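Local coordinates for protein exocyst complex component EXO70 (Saccharomyces cerevisiae, PDB 2B1E) that helps tether secretory vesicles to sites of exocytosis as a subunit of the exocyst complex and plays a role in assembling that complex, at residues R81-L86 with H131-G136; K295-I300 with T310-D315; I473-K478 with S535-S540. All blocks are in the same frame, centred on the assembly; numbering follows the deposited sequence.

Contact 1: residues R81-L86 with H131-G136; sequences RSEAQL and HGNSEG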
ATOM      1  N   ARG A  81     -51.882  28.023  -3.069  1.00  9.56           N
ATOM      2  CA  ARG A  81     -51.725  27.536  -4.436  1.00 11.37           C
ATOM      3  C   ARG A  81     -50.493  28.136  -5.101  1.00 11.15           C
ATOM      4  O   ARG A  81     -49.747  27.438  -5.799  1.00 10.05           O
ATOM      5  CB  ARG A  81     -52.974  27.855  -5.263  1.00 12.62           C
ATOM      6  CG  ARG A  81     -54.262  27.218  -4.754  1.00 12.15           C
ATOM      7  CD  ARG A  81     -55.356  27.280  -5.810  1.00 10.39           C
ATOM      8  NE  ARG A  81     -55.894  28.624  -6.051  1.00 11.67           N
ATOM      9  CZ  ARG A  81     -56.778  29.225  -5.256  1.00  9.31           C
ATOM     10  NH1 ARG A  81     -57.207  28.600  -4.164  1.00  7.09           N
ATOM     11  NH2 ARG A  81     -57.270  30.421  -5.571  1.00  8.50           N
ATOM     12  N   SER A  82     -50.283  29.434  -4.888  1.00  9.50           N
ATOM     13  CA  SER A  82     -49.143  30.120  -5.466  1.00  9.88           C
ATOM     14  C   SER A  82     -47.812  29.581  -4.938  1.00 11.01           C
ATOM     15  O   SER A  82     -46.847  29.438  -5.696  1.00 10.10           O
ATOM     16  CB  SER A  82     -49.261  31.623  -5.203  1.00  8.15           C
ATOM     17  OG  SER A  82     -50.479  32.119  -5.729  1.00 10.25           O
ATOM     18  N   GLU A  83     -47.755  29.276  -3.644  1.00 10.21           N
ATOM     19  CA  GLU A  83     -46.529  28.742  -3.072  1.00 12.77           C
ATOM     20  C   GLU A  83     -46.277  27.319  -3.577  1.00 12.89           C
ATOM     21  O   GLU A  83     -45.131  26.917  -3.759  1.00 14.12           O
ATOM     22  CB  GLU A  83     -46.590  28.803  -1.534  1.00 13.49           C
ATOM     23  CG  GLU A  83     -46.378  30.234  -1.023  1.00 15.58           C
ATOM     24  CD  GLU A  83     -46.561  30.415   0.486  1.00 16.27           C
ATOM     25  OE1 GLU A  83     -46.184  31.487   0.996  1.00 15.98           O
ATOM     26  OE2 GLU A  83     -47.083  29.513   1.160  1.00 17.34           O
ATOM     27  N   ALA A  84     -47.346  26.566  -3.829  1.00 14.23           N
ATOM     28  CA  ALA A  84     -47.188  25.207  -4.332  1.00 14.07           C
ATOM     29  C   ALA A  84     -46.562  25.293  -5.730  1.00 14.41           C
ATOM     30  O   ALA A  84     -45.760  24.448  -6.117  1.00 15.59           O
ATOM     31  CB  ALA A  84     -48.548  24.498  -4.385  1.00 15.07           C
ATOM     32  N   GLN A  85     -46.920  26.333  -6.471  1.00 12.85           N
ATOM     33  CA  GLN A  85     -46.377  26.541  -7.811  1.00 13.75           C
ATOM     34  C   GLN A  85     -44.888  26.882  -7.736  1.00 12.91           C
ATOM     35  O   GLN A  85     -44.101  26.493  -8.610  1.00 11.80           O
ATOM     36  CB  GLN A  85     -47.150  27.662  -8.512  1.00 15.60           C
ATOM     37  CG  GLN A  85     -46.592  28.072  -9.866  1.00 18.92           C
ATOM     38  CD  GLN A  85     -46.445  26.911 -10.831  1.00 22.35           C
ATOM     39  OE1 GLN A  85     -47.375  26.116 -11.019  1.00 25.79           O
ATOM     40  NE2 GLN A  85     -45.275  26.809 -11.457  1.00 20.12           N
ATOM     41  N   LEU A  86     -44.510  27.614  -6.687  1.00 11.10           N
ATOM     42  CA  LEU A  86     -43.120  27.981  -6.472  1.00  9.54           C
ATOM     43  C   LEU A  86     -42.287  26.730  -6.234  1.00 11.15           C
ATOM     44  O   LEU A  86     -41.144  26.645  -6.677  1.00 10.07           O
ATOM     45  CB  LEU A  86     -43.001  28.934  -5.280  1.00 10.47           C
ATOM     46  CG  LEU A  86     -43.437  30.363  -5.616  1.00  7.48           C
ATOM     47  CD1 LEU A  86     -43.524  31.182  -4.341  1.00  9.46           C
ATOM     48  CD2 LEU A  86     -42.448  30.982  -6.593  1.00  8.06           C
ATOM     49  N   HIS A 131     -37.497  30.593   3.267  1.00 16.36           N
ATOM     50  CA  HIS A 131     -36.829  30.760   4.553  1.00 19.88           C
ATOM     51  C   HIS A 131     -37.482  31.981   5.187  1.00 21.34           C
ATOM     52  O   HIS A 131     -37.616  32.067   6.401  1.00 21.36           O
ATOM     53  CB  HIS A 131     -35.325  30.975   4.363  1.00 20.35           C
ATOM     54  CG  HIS A 131     -34.555  29.697   4.238  1.00 25.55           C
ATOM     55  ND1 HIS A 131     -34.145  28.967   5.335  1.00 27.37           N
ATOM     56  CD2 HIS A 131     -34.193  28.976   3.149  1.00 25.67           C
ATOM     57  CE1 HIS A 131     -33.567  27.851   4.926  1.00 28.45           C
ATOM     58  NE2 HIS A 131     -33.584  27.831   3.605  1.00 28.85           N
ATOM     59  N   GLY A 132     -37.917  32.913   4.345  1.00 22.15           N
ATOM     60  CA  GLY A 132     -38.567  34.109   4.845  1.00 23.77           C
ATOM     61  C   GLY A 132     -39.981  33.871   5.348  1.00 25.35           C
ATOM     62  O   GLY A 132     -40.510  34.667   6.138  1.00 25.89           O
ATOM     63  N   ASN A 133     -40.598  32.779   4.906  1.00 24.37           N
ATOM     64  CA  ASN A 133     -41.964  32.451   5.310  1.00 23.75           C
ATOM     65  C   ASN A 133     -42.101  31.213   6.185  1.00 22.55           C
ATOM     66  O   ASN A 133     -43.028  30.416   6.008  1.00 22.80           O
ATOM     67  CB  ASN A 133     -42.857  32.292   4.080  1.00 25.38           C
ATOM     68  CG  ASN A 133     -43.313  33.620   3.530  1.00 28.29           C
ATOM     69  OD1 ASN A 133     -44.065  34.349   4.184  1.00 27.19           O
ATOM     70  ND2 ASN A 133     -42.855  33.952   2.323  1.00 27.38           N
ATOM     71  N   SER A 134     -41.176  31.048   7.121  1.00 21.87           N
ATOM     72  CA  SER A 134     -41.221  29.919   8.047  1.00 25.13           C
ATOM     73  C   SER A 134     -41.303  28.553   7.387  1.00 24.35           C
ATOM     74  O   SER A 134     -41.935  27.645   7.917  1.00 25.57           O
ATOM     75  CB  SER A 134     -42.408  30.079   8.999  1.00 24.51           C
ATOM     76  OG  SER A 134     -42.302  31.298   9.716  1.00 23.55           O
ATOM     77  N   GLU A 135     -40.678  28.403   6.228  1.00 22.61           N
ATOM     78  CA  GLU A 135     -40.679  27.117   5.558  1.00 22.25           C
ATOM     79  C   GLU A 135     -39.264  26.750   5.167  1.00 20.81           C
ATOM     80  O   GLU A 135     -39.037  26.009   4.212  1.00 22.20           O
ATOM     81  CB  GLU A 135     -41.604  27.135   4.337  1.00 23.69           C
ATOM     82  CG  GLU A 135     -43.067  26.985   4.711  1.00 26.78           C
ATOM     83  CD  GLU A 135     -43.952  26.707   3.518  1.00 29.61           C
ATOM     84  OE1 GLU A 135     -43.569  25.871   2.668  1.00 30.04           O
ATOM     85  OE2 GLU A 135     -45.038  27.316   3.433  1.00 33.78           O
ATOM     86  N   GLY A 136     -38.310  27.274   5.925  1.00 20.19           N
ATOM     87  CA  GLY A 136     -36.916  26.988   5.654  1.00 19.77           C
ATOM     88  C   GLY A 136     -36.577  25.504   5.590  1.00 20.46           C
ATOM     89  O   GLY A 136     -35.961  25.053   4.624  1.00 19.31           O
TER
HETATM   90  O   HOH W   1     -47.579  26.796   1.499  1.00 27.47           O
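Glu83, on helix 66-94, reaches across to Glu135 in the short link between helix 117-132 and helix 136-155, and the two carboxylates meet through their OE2 atoms, 3.8 Å apart. Their planes stand almost perpendicular, 88° apart, and a water bridges the pair, donating to Glu83 OE2 at 2.8 Å and to Glu135 OE2 at 3.2 Å. Both chains run out straight beyond CG, and they need to, since Glu83 CA and Glu135 CA lie 10.6 Å apart. This is the loose side, where acids on long stems suit a gap that the backbones do not close. The tight part begins one turn further along helix 66-94, where Leu86 packs on Tyr129 and Phe130 of helix 117-132; the side chains of Glu83 and Glu135 also touch Phe130. Asn133 comes near, its ND2 4.3 Å from Glu83 OE1, but that amide is hydrogen-bonded to Tyr129 O. At the turn itself Gly136 CA sits 3.4 Å above one face of the His131 ring; a side chain there would run into ND1, so glycine fits. Glu83 OE1 has a hydroxyl partner in Tyr129 OH, whereas Glu135 OE1 is paired with the positive charge of Arg87; that charge and the bridging water probably soften the repulsion between the two acids.

Contact 2: residues K295-I300 with T310-D315; sequences KKANSI and TEATVD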
ATOM      1  N   LYS A 295       7.173 -20.464   5.797  1.00 28.83           N
ATOM      2  CA  LYS A 295       6.410 -21.674   5.500  1.00 29.91           C
ATOM      3  C   LYS A 295       6.901 -22.348   4.226  1.00 28.59           C
ATOM      4  O   LYS A 295       7.103 -23.560   4.193  1.00 28.05           O
ATOM      5  CB  LYS A 295       4.919 -21.351   5.354  1.00 32.06           C
ATOM      6  CG  LYS A 295       4.276 -20.797   6.613  1.00 36.83           C
ATOM      7  CD  LYS A 295       2.785 -20.576   6.407  1.00 38.04           C
ATOM      8  CE  LYS A 295       2.128 -20.007   7.653  1.00 40.17           C
ATOM      9  NZ  LYS A 295       0.669 -19.773   7.430  1.00 42.34           N
ATOM     10  N   LYS A 296       7.077 -21.562   3.170  1.00 27.98           N
ATOM     11  CA  LYS A 296       7.552 -22.106   1.905  1.00 29.13           C
ATOM     12  C   LYS A 296       8.959 -22.702   2.054  1.00 28.51           C
ATOM     13  O   LYS A 296       9.218 -23.808   1.590  1.00 27.11           O
ATOM     14  CB  LYS A 296       7.558 -21.015   0.831  1.00 28.94           C
ATOM     15  CG  LYS A 296       6.173 -20.589   0.355  1.00 32.48           C
ATOM     16  CD  LYS A 296       5.579 -21.628  -0.589  1.00 33.73           C
ATOM     17  CE  LYS A 296       4.206 -21.208  -1.103  1.00 34.03           C
ATOM     18  NZ  LYS A 296       3.234 -21.086   0.017  1.00 34.76           N
ATOM     19  N   ALA A 297       9.860 -21.974   2.706  1.00 28.46           N
ATOM     20  CA  ALA A 297      11.226 -22.461   2.881  1.00 30.40           C
ATOM     21  C   ALA A 297      11.299 -23.760   3.679  1.00 31.72           C
ATOM     22  O   ALA A 297      12.252 -24.525   3.532  1.00 31.36           O
ATOM     23  CB  ALA A 297      12.088 -21.391   3.553  1.00 29.34           C
ATOM     24  N   ASN A 298      10.301 -24.013   4.521  1.00 33.60           N
ATOM     25  CA  ASN A 298      10.294 -25.231   5.333  1.00 35.14           C
ATOM     26  C   ASN A 298       9.340 -26.320   4.834  1.00 35.36           C
ATOM     27  O   ASN A 298       9.304 -27.417   5.397  1.00 35.16           O
ATOM     28  CB  ASN A 298       9.962 -24.906   6.798  1.00 36.55           C
ATOM     29  CG  ASN A 298      11.045 -24.074   7.486  1.00 38.25           C
ATOM     30  OD1 ASN A 298      11.070 -22.847   7.378  1.00 37.47           O
ATOM     31  ND2 ASN A 298      11.949 -24.748   8.194  1.00 39.70           N
ATOM     32  N   SER A 299       8.575 -26.029   3.784  1.00 35.27           N
ATOM     33  CA  SER A 299       7.630 -27.006   3.241  1.00 36.54           C
ATOM     34  C   SER A 299       8.326 -28.297   2.801  1.00 36.53           C
ATOM     35  O   SER A 299       8.069 -29.363   3.360  1.00 36.25           O
ATOM     36  CB  SER A 299       6.850 -26.409   2.064  1.00 38.38           C
ATOM     37  OG  SER A 299       7.702 -26.087   0.979  1.00 41.19           O
ATOM     38  N   ILE A 300       9.201 -28.206   1.804  1.00 35.31           N
ATOM     39  CA  ILE A 300       9.927 -29.380   1.320  1.00 34.91           C
ATOM     40  C   ILE A 300      11.047 -29.697   2.306  1.00 34.48           C
ATOM     41  O   ILE A 300      11.958 -28.900   2.484  1.00 35.00           O
ATOM     42  CB  ILE A 300      10.534 -29.122  -0.072  1.00 35.79           C
ATOM     43  CG1 ILE A 300       9.425 -28.722  -1.046  1.00 37.46           C
ATOM     44  CG2 ILE A 300      11.270 -30.363  -0.565  1.00 36.17           C
ATOM     45  CD1 ILE A 300       8.297 -29.725  -1.129  1.00 36.77           C
ATOM     46  N   THR A 310      15.391 -23.104  -5.213  1.00 20.20           N
ATOM     47  CA  THR A 310      14.178 -23.799  -4.790  1.00 21.63           C
ATOM     48  C   THR A 310      12.944 -22.982  -5.139  1.00 23.12           C
ATOM     49  O   THR A 310      13.033 -21.789  -5.446  1.00 21.11           O
ATOM     50  CB  THR A 310      14.134 -24.036  -3.268  1.00 21.77           C
ATOM     51  OG1 THR A 310      13.977 -22.777  -2.605  1.00 20.81           O
ATOM     52  CG2 THR A 310      15.413 -24.714  -2.781  1.00 16.84           C
ATOM     53  N   GLU A 311      11.785 -23.627  -5.068  1.00 24.07           N
ATOM     54  CA  GLU A 311      10.536 -22.948  -5.364  1.00 25.05           C
ATOM     55  C   GLU A 311      10.247 -21.896  -4.302  1.00 23.44           C
ATOM     56  O   GLU A 311       9.571 -20.910  -4.573  1.00 23.31           O
ATOM     57  CB  GLU A 311       9.399 -23.968  -5.459  1.00 30.16           C
ATOM     58  CG  GLU A 311       9.649 -25.020  -6.546  1.00 35.89           C
ATOM     59  CD  GLU A 311       8.475 -25.966  -6.760  1.00 39.81           C
ATOM     60  OE1 GLU A 311       8.101 -26.688  -5.805  1.00 41.87           O
ATOM     61  OE2 GLU A 311       7.933 -25.985  -7.890  1.00 41.39           O
ATOM     62  N   ALA A 312      10.766 -22.098  -3.093  1.00 21.98           N
ATOM     63  CA  ALA A 312      10.558 -21.131  -2.020  1.00 20.93           C
ATOM     64  C   ALA A 312      11.167 -19.816  -2.488  1.00 19.61           C
ATOM     65  O   ALA A 312      10.557 -18.758  -2.379  1.00 21.45           O
ATOM     66  CB  ALA A 312      11.241 -21.598  -0.730  1.00 21.04           C
ATOM     67  N   THR A 313      12.370 -19.902  -3.033  1.00 19.77           N
ATOM     68  CA  THR A 313      13.080 -18.728  -3.520  1.00 19.97           C
ATOM     69  C   THR A 313      12.352 -18.110  -4.711  1.00 21.45           C
ATOM     70  O   THR A 313      12.109 -16.904  -4.737  1.00 22.11           O
ATOM     71  CB  THR A 313      14.531 -19.104  -3.899  1.00 18.74           C
ATOM     72  OG1 THR A 313      15.216 -19.543  -2.717  1.00 13.17           O
ATOM     73  CG2 THR A 313      15.272 -17.916  -4.496  1.00 18.33           C
ATOM     74  N   VAL A 314      11.995 -18.939  -5.689  1.00 22.94           N
ATOM     75  CA  VAL A 314      11.280 -18.450  -6.861  1.00 26.58           C
ATOM     76  C   VAL A 314      10.030 -17.698  -6.404  1.00 25.83           C
ATOM     77  O   VAL A 314       9.796 -16.569  -6.818  1.00 28.11           O
ATOM     78  CB  VAL A 314      10.852 -19.610  -7.798  1.00 27.44           C
ATOM     79  CG1 VAL A 314      10.130 -19.052  -9.019  1.00 29.40           C
ATOM     80  CG2 VAL A 314      12.071 -20.405  -8.237  1.00 29.19           C
ATOM     81  N   ASP A 315       9.242 -18.321  -5.533  1.00 25.86           N
ATOM     82  CA  ASP A 315       8.017 -17.707  -5.032  1.00 26.50           C
ATOM     83  C   ASP A 315       8.272 -16.416  -4.265  1.00 26.97           C
ATOM     84  O   ASP A 315       7.602 -15.406  -4.488  1.00 25.15           O
ATOM     85  CB  ASP A 315       7.269 -18.681  -4.118  1.00 28.24           C
ATOM     86  CG  ASP A 315       5.913 -18.145  -3.673  1.00 29.64           C
ATOM     87  OD1 ASP A 315       4.966 -18.176  -4.489  1.00 30.55           O
ATOM     88  OD2 ASP A 315       5.796 -17.688  -2.513  1.00 28.82           O
TER
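Ala312 lays its methyl group against the backbone of the neighbouring helix, with CB 3.7 Å from Ala297 CA and 3.8 Å from Lys296 C. The two alanines allow this close approach, and Lys296 contributes only its CB there, 4.0 Å from Ala312 CB. The two short helical segments run antiparallel, with 159° between their directions, and their axes come within 8.6 Å. They form a helical hairpin in which the end of helix 268-299 and the start of helix 311-323 are joined by a loop. Thr310 is the N-cap of the second helix; its OG1 accepts weak bonds from the N atoms of Ala312 and Thr313, and a short hydroxyl side chain suits an N-cap because it folds back to the first N-H groups. Near the C-terminal end of the first helix, Lys296 O accepts from both Ser299 N and Ser299 OG, the latter at 2.8 Å. Further from the loop, the Lys296 and Asp315 side chains cross at about a right angle. Lys296 CG lies beside the backbone N (chi1 -71°), and the bend at chi2 (-76°) turns the chain so that CE as well as CG lies 4.1 Å from Asp315 OD2. The ammonium, Lys296 NZ, remains 5.0 Å from Asp315 OD2, too far for a contact pair but near enough that it probably adds a favourable field. The salt bridge of Asp315 OD2 is made instead with Arg292, one turn back along the first helix.

Contact 3: residues I473-K478 with S535-S540; sequences IDSSGK and SRYKDS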
ATOM      1  N   ILE A 473      53.438 -27.279  17.099  1.00 22.57           N
ATOM      2  CA  ILE A 473      53.655 -28.348  18.074  1.00 26.58           C
ATOM      3  C   ILE A 473      55.026 -29.016  17.912  1.00 28.46           C
ATOM      4  O   ILE A 473      55.585 -29.565  18.863  1.00 27.67           O
ATOM      5  CB  ILE A 473      52.540 -29.426  17.956  1.00 28.32           C
ATOM      6  CG1 ILE A 473      52.552 -30.332  19.188  1.00 29.04           C
ATOM      7  CG2 ILE A 473      52.732 -30.256  16.692  1.00 29.80           C
ATOM      8  CD1 ILE A 473      51.893 -29.714  20.391  1.00 28.75           C
ATOM      9  N   ASP A 474      55.570 -28.945  16.706  1.00 29.79           N
ATOM     10  CA  ASP A 474      56.854 -29.554  16.402  1.00 31.26           C
ATOM     11  C   ASP A 474      58.002 -28.544  16.291  1.00 32.83           C
ATOM     12  O   ASP A 474      59.084 -28.877  15.817  1.00 34.31           O
ATOM     13  CB  ASP A 474      56.707 -30.370  15.105  1.00 32.67           C
ATOM     14  CG  ASP A 474      58.022 -30.947  14.606  1.00 33.39           C
ATOM     15  OD1 ASP A 474      58.713 -30.262  13.817  1.00 29.63           O
ATOM     16  OD2 ASP A 474      58.361 -32.084  15.006  1.00 34.27           O
ATOM     17  N   SER A 475      57.794 -27.320  16.765  1.00 32.33           N
ATOM     18  CA  SER A 475      58.858 -26.325  16.656  1.00 33.81           C
ATOM     19  C   SER A 475      59.197 -25.549  17.933  1.00 34.24           C
ATOM     20  O   SER A 475      59.173 -24.318  17.939  1.00 35.43           O
ATOM     21  CB  SER A 475      58.519 -25.339  15.529  1.00 32.88           C
ATOM     22  OG  SER A 475      58.371 -26.011  14.287  1.00 32.10           O
ATOM     23  N   SER A 476      59.533 -26.261  19.005  1.00 33.49           N
ATOM     24  CA  SER A 476      59.881 -25.601  20.263  1.00 32.82           C
ATOM     25  C   SER A 476      61.333 -25.805  20.700  1.00 32.76           C
ATOM     26  O   SER A 476      61.833 -25.080  21.565  1.00 33.33           O
ATOM     27  CB  SER A 476      58.943 -26.058  21.379  1.00 32.42           C
ATOM     28  OG  SER A 476      57.630 -25.560  21.171  1.00 33.42           O
ATOM     29  N   GLY A 477      62.002 -26.791  20.111  1.00 31.46           N
ATOM     30  CA  GLY A 477      63.391 -27.059  20.451  1.00 29.96           C
ATOM     31  C   GLY A 477      64.241 -26.932  19.204  1.00 29.01           C
ATOM     32  O   GLY A 477      64.002 -26.046  18.390  1.00 28.77           O
ATOM     33  N   LYS A 478      65.234 -27.803  19.043  1.00 27.48           N
ATOM     34  CA  LYS A 478      66.078 -27.761  17.850  1.00 26.86           C
ATOM     35  C   LYS A 478      65.250 -28.101  16.607  1.00 26.60           C
ATOM     36  O   LYS A 478      64.208 -28.747  16.713  1.00 28.37           O
ATOM     37  CB  LYS A 478      67.228 -28.763  17.956  1.00 26.46           C
ATOM     38  CG  LYS A 478      68.294 -28.435  18.983  1.00 26.48           C
ATOM     39  CD  LYS A 478      69.435 -29.431  18.864  1.00 26.74           C
ATOM     40  CE  LYS A 478      70.492 -29.224  19.925  1.00 27.66           C
ATOM     41  NZ  LYS A 478      71.504 -30.320  19.859  1.00 28.67           N
ATOM     42  N   SER A 535      58.880 -24.682   2.389  1.00 12.10           N
ATOM     43  CA  SER A 535      60.205 -24.087   2.527  1.00 14.26           C
ATOM     44  C   SER A 535      60.859 -24.464   3.857  1.00 15.50           C
ATOM     45  O   SER A 535      62.067 -24.655   3.940  1.00 12.92           O
ATOM     46  CB  SER A 535      60.102 -22.569   2.418  1.00 16.62           C
ATOM     47  OG  SER A 535      61.373 -21.963   2.572  1.00 23.92           O
ATOM     48  N   ARG A 536      60.048 -24.587   4.895  1.00 15.08           N
ATOM     49  CA  ARG A 536      60.552 -24.920   6.218  1.00 16.95           C
ATOM     50  C   ARG A 536      61.083 -26.355   6.308  1.00 16.04           C
ATOM     51  O   ARG A 536      62.061 -26.625   7.021  1.00 12.50           O
ATOM     52  CB  ARG A 536      59.437 -24.708   7.252  1.00 17.59           C
ATOM     53  CG  ARG A 536      59.855 -24.931   8.706  1.00 22.74           C
ATOM     54  CD  ARG A 536      58.675 -24.799   9.687  1.00 25.54           C
ATOM     55  NE  ARG A 536      58.231 -23.418   9.897  1.00 30.44           N
ATOM     56  CZ  ARG A 536      57.220 -22.834   9.258  1.00 35.01           C
ATOM     57  NH1 ARG A 536      56.515 -23.502   8.346  1.00 35.34           N
ATOM     58  NH2 ARG A 536      56.908 -21.573   9.533  1.00 34.20           N
ATOM     59  N   TYR A 537      60.469 -27.269   5.564  1.00 13.52           N
ATOM     60  CA  TYR A 537      60.866 -28.672   5.639  1.00 14.60           C
ATOM     61  C   TYR A 537      61.416 -29.373   4.399  1.00 14.53           C
ATOM     62  O   TYR A 537      61.835 -30.526   4.491  1.00 15.33           O
ATOM     63  CB  TYR A 537      59.686 -29.498   6.133  1.00 13.63           C
ATOM     64  CG  TYR A 537      59.202 -29.148   7.516  1.00 16.09           C
ATOM     65  CD1 TYR A 537      57.960 -28.543   7.710  1.00 15.09           C
ATOM     66  CD2 TYR A 537      59.961 -29.480   8.640  1.00 16.33           C
ATOM     67  CE1 TYR A 537      57.478 -28.288   8.999  1.00 17.43           C
ATOM     68  CE2 TYR A 537      59.496 -29.228   9.914  1.00 15.83           C
ATOM     69  CZ  TYR A 537      58.258 -28.640  10.095  1.00 16.00           C
ATOM     70  OH  TYR A 537      57.801 -28.433  11.381  1.00 16.26           O
ATOM     71  N   LYS A 538      61.409 -28.711   3.251  1.00 14.92           N
ATOM     72  CA  LYS A 538      61.870 -29.358   2.031  1.00 16.00           C
ATOM     73  C   LYS A 538      63.282 -29.929   2.135  1.00 17.08           C
ATOM     74  O   LYS A 538      63.562 -31.020   1.631  1.00 17.53           O
ATOM     75  CB  LYS A 538      61.796 -28.383   0.847  1.00 18.31           C
ATOM     76  CG  LYS A 538      62.725 -27.194   0.970  1.00 22.61           C
ATOM     77  CD  LYS A 538      62.694 -26.327  -0.280  1.00 28.95           C
ATOM     78  CE  LYS A 538      63.382 -27.019  -1.458  1.00 30.36           C
ATOM     79  NZ  LYS A 538      64.863 -27.099  -1.268  1.00 31.49           N
ATOM     80  N   ASP A 539      64.173 -29.212   2.801  1.00 15.52           N
ATOM     81  CA  ASP A 539      65.543 -29.689   2.895  1.00 16.30           C
ATOM     82  C   ASP A 539      65.796 -30.749   3.954  1.00 16.17           C
ATOM     83  O   ASP A 539      66.941 -30.983   4.337  1.00 14.95           O
ATOM     84  CB  ASP A 539      66.501 -28.510   3.075  1.00 17.27           C
ATOM     85  CG  ASP A 539      66.598 -27.656   1.827  1.00 19.51           C
ATOM     86  OD1 ASP A 539      66.598 -28.243   0.725  1.00 19.39           O
ATOM     87  OD2 ASP A 539      66.684 -26.415   1.942  1.00 19.65           O
ATOM     88  N   SER A 540      64.728 -31.390   4.428  1.00 16.25           N
ATOM     89  CA  SER A 540      64.876 -32.457   5.410  1.00 18.74           C
ATOM     90  C   SER A 540      65.261 -33.723   4.644  1.00 19.90           C
ATOM     91  O   SER A 540      65.732 -34.691   5.231  1.00 20.38           O
ATOM     92  CB  SER A 540      63.562 -32.701   6.162  1.00 21.89           C
ATOM     93  OG  SER A 540      63.136 -31.544   6.861  1.00 21.08           O
TER
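Asp474 and Ser475 lie in an irregular loop that passes helix 512-537 near its C-terminal end at a distance, the nearest alpha carbons being those of Ser475 and Arg536, 10.7 Å apart, and it is Tyr537 that spans the gap. The loop joins helix 440-473 to helix 483-504, so the contact ties an interhelical loop to helix 512-537, in the all-helical C-terminal part of the chain. Tyr537 OH donates to Asp474 OD1 at 3.2 Å. The carboxylate receives it on the anti side of OD1, with the donor 29° out of its plane, and OD1 sits at the ring edge, close to the ring plane, while the two planes are turned 56° against each other. Asp474 holds its carboxylate there with CG anti to the backbone N (chi1 174°), and Lys489 touches the same side chain from helix 483-504. Ser475 OG lies 3.8 Å from Tyr537 OH, yet its hydrogen bond goes back to Val471 O. A tyrosine suits this place because it is long enough to cross and apolar along most of its length: its ring packs among Val471, Ile486 and Phe490, meets Phe533 at a steep angle, and has Arg536 CG over the centre of one face. A leucine here would probably leave Asp474 without its hydroxyl donor and open a gap between the loop and the ring's apolar neighbours. The backbone of Tyr537 is held as well: its O accepts from both Ser540 N and Ser540 OG, which approach from the same face of the carbonyl plane, Ser540 OG lying 2.9 Å from Tyr537 O.

The three contacts are strung in series along an elongated chain of helices and loops, without strands, each closing before the next opens. Contact 1 lies on the opposite side of the chain's centre from the other two; its centre is about 74 Å from that of contact 2 and about 119 Å from that of contact 3. Contacts 2 and 3 both belong to the C-terminal Exo70 region, yet their nearest atoms are still about 42 Å apart. None touches another, and no ligand lies at any of them. They differ in what they join: contact 1 a helix to an interhelical link, contact 2 two successive helices, contact 3 a helix to a loop.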